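Local coordinates for protein acyl-CoA dehydrogenase (Bacillus anthracis, PDB 3OWA) that probably oxidises acyl-CoA thioesters to their enoyl-CoA products, passing the electrons to a bound flavin-adenine dinucleotide, at residues E370-D373 against Y374-D377. Numbering follows the deposited sequence.
Sequences EVLD and YTVD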
ATOM      1  N   GLU A 370       9.457   2.830  -0.044  1.00 27.46           N
ATOM      2  CA  GLU A 370       8.124   3.410   0.255  1.00 27.80           C
ATOM      3  C   GLU A 370       7.594   4.348  -0.814  1.00 26.95           C
ATOM      4  O   GLU A 370       6.396   4.384  -1.084  1.00 26.64           O
ATOM      5  CB  GLU A 370       8.106   4.119   1.635  1.00 28.80           C
ATOM      6  CG  GLU A 370       8.334   3.081   2.702  1.00 33.49           C
ATOM      7  CD  GLU A 370       8.024   3.576   4.114  1.00 40.39           C
ATOM      8  OE1 GLU A 370       8.112   4.800   4.369  1.00 38.78           O
ATOM      9  OE2 GLU A 370       7.715   2.725   4.982  1.00 43.85           O
ATOM     10  N   VAL A 371       8.462   5.113  -1.432  1.00 26.19           N
ATOM     11  CA  VAL A 371       8.035   5.908  -2.565  1.00 26.67           C
ATOM     12  C   VAL A 371       7.596   5.001  -3.724  1.00 26.40           C
ATOM     13  O   VAL A 371       6.588   5.264  -4.373  1.00 27.63           O
ATOM     14  CB  VAL A 371       9.239   6.840  -3.041  1.00 27.65           C
ATOM     15  CG1 VAL A 371       8.986   7.356  -4.436  1.00 29.66           C
ATOM     16  CG2 VAL A 371       9.396   8.029  -2.068  1.00 26.43           C
ATOM     17  N   LEU A 372       8.328   3.907  -3.978  1.00 25.61           N
ATOM     18  CA  LEU A 372       7.950   3.005  -5.065  1.00 24.17           C
ATOM     19  C   LEU A 372       6.619   2.341  -4.685  1.00 25.81           C
ATOM     20  O   LEU A 372       5.711   2.231  -5.527  1.00 27.69           O
ATOM     21  CB  LEU A 372       8.996   1.912  -5.282  1.00 23.17           C
ATOM     22  CG  LEU A 372       8.615   0.833  -6.315  1.00 24.19           C
ATOM     23  CD1 LEU A 372       8.305   1.439  -7.655  1.00 24.51           C
ATOM     24  CD2 LEU A 372       9.649  -0.317  -6.381  1.00 19.00           C
ATOM     25  N   ASP A 373       6.484   1.933  -3.429  1.00 23.55           N
ATOM     26  CA  ASP A 373       5.216   1.318  -2.972  1.00 23.97           C
ATOM     27  C   ASP A 373       4.007   2.244  -3.332  1.00 24.86           C
ATOM     28  O   ASP A 373       2.950   1.792  -3.823  1.00 25.40           O
ATOM     29  CB  ASP A 373       5.321   1.111  -1.455  1.00 23.00           C
ATOM     30  CG  ASP A 373       4.079   0.494  -0.842  1.00 31.46           C
ATOM     31  OD1 ASP A 373       4.031  -0.741  -0.659  1.00 32.53           O
ATOM     32  OD2 ASP A 373       3.122   1.236  -0.531  1.00 38.88           O
ATOM     33  N   TYR A 374       4.145   3.522  -3.040  1.00 24.45           N
ATOM     34  CA  TYR A 374       3.091   4.497  -3.309  1.00 25.83           C
ATOM     35  C   TYR A 374       2.894   4.657  -4.819  1.00 25.60           C
ATOM     36  O   TYR A 374       1.759   4.722  -5.286  1.00 26.69           O
ATOM     37  CB  TYR A 374       3.476   5.862  -2.673  1.00 26.74           C
ATOM     38  CG  TYR A 374       2.530   6.971  -3.068  1.00 27.98           C
ATOM     39  CD1 TYR A 374       1.335   7.163  -2.365  1.00 32.76           C
ATOM     40  CD2 TYR A 374       2.808   7.806  -4.174  1.00 29.42           C
ATOM     41  CE1 TYR A 374       0.417   8.154  -2.740  1.00 31.45           C
ATOM     42  CE2 TYR A 374       1.887   8.798  -4.562  1.00 31.46           C
ATOM     43  CZ  TYR A 374       0.716   8.979  -3.816  1.00 36.98           C
ATOM     44  OH  TYR A 374      -0.208   9.938  -4.188  1.00 36.88           O
ATOM     45  N   THR A 375       3.978   4.777  -5.586  1.00 26.48           N
ATOM     46  CA  THR A 375       3.843   5.004  -7.022  1.00 27.46           C
ATOM     47  C   THR A 375       3.213   3.821  -7.766  1.00 26.34           C
ATOM     48  O   THR A 375       2.403   4.030  -8.670  1.00 26.67           O
ATOM     49  CB  THR A 375       5.185   5.436  -7.713  1.00 29.60           C
ATOM     50  OG1 THR A 375       6.092   4.325  -7.656  1.00 36.94           O
ATOM     51  CG2 THR A 375       5.819   6.642  -7.004  1.00 30.56           C
ATOM     52  N   VAL A 376       3.517   2.568  -7.390  1.00 24.52           N
ATOM     53  CA  VAL A 376       2.888   1.466  -8.120  1.00 22.80           C
ATOM     54  C   VAL A 376       1.439   1.347  -7.678  1.00 22.58           C
ATOM     55  O   VAL A 376       0.583   0.952  -8.433  1.00 20.58           O
ATOM     56  CB  VAL A 376       3.618   0.052  -7.976  1.00 21.92           C
ATOM     57  CG1 VAL A 376       4.970   0.142  -8.546  1.00 21.53           C
ATOM     58  CG2 VAL A 376       3.749  -0.376  -6.495  1.00 22.36           C
ATOM     59  N   ASP A 377       1.152   1.716  -6.448  1.00 22.65           N
ATOM     60  CA  ASP A 377      -0.208   1.649  -6.004  1.00 24.37           C
ATOM     61  C   ASP A 377      -1.078   2.723  -6.733  1.00 25.23           C
ATOM     62  O   ASP A 377      -2.246   2.464  -7.094  1.00 24.59           O
ATOM     63  CB  ASP A 377      -0.269   1.854  -4.505  1.00 26.32           C
ATOM     64  CG  ASP A 377      -1.686   1.753  -3.988  1.00 29.83           C
ATOM     65  OD1 ASP A 377      -2.210   0.624  -3.998  1.00 30.44           O
ATOM     66  OD2 ASP A 377      -2.292   2.786  -3.589  1.00 34.17           O
TER
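Leu372 and Thr375 meet at about a right angle, with the CD1 methyl of the leucine 3.6 Å from the threonine OG1. That hydroxyl turns back on its own helix: chi1 of 67° sets OG1 between the backbone N and the carbonyl carbon, where it donates to Leu372 O at 3.0 Å. The same oxygen takes the amide of Val376, Val376 N to Leu372 O being 2.9 Å. The two donors come in very differently, the amide almost in line with the carbonyl and the hydroxyl from the flank, at a C=O...OG1 angle of 109°. Leu372 O is thus gripped twice, and the buried threonine hydroxyl finds its acceptor without leaving the helix. The other branch of Thr375, CG2, meets Val371 at a slant, with Val371 CG1 4.1 Å away; chi1 of 163° swings that valine methyl anti to its backbone N. Leu372 also reaches forward to Val376, CD1 to CG1 at 3.7 Å, the two side chains slanting across each other.

All this sits on helix 358-383 of the C-terminal helical domain of the acyl-CoA dehydrogenase fold, held by regular i to i+4 bonds such as Thr375 N to Val371 O at 2.9 Å. The Leu372-Thr375 side packs on helix 257-293, while Val376 meets Met397 and Ser401 of helix 393-401.

The two aspartates hold their carboxylates clear of this packing. Asp373 OD2 and Asp377 OD1 stay 6.4 Å apart, and arginines probably offset their like charges: Asp373 is salt-bridged to Arg405 of its own chain, Asp377 to Arg402 and Arg405 of the second subunit, tying this turn to the dimer interface. Tyr374 packs on helix 305-336, where Lys317 makes a cation-pi contact with its ring and Asn313 ND2 is hydrogen-bonded to its OH.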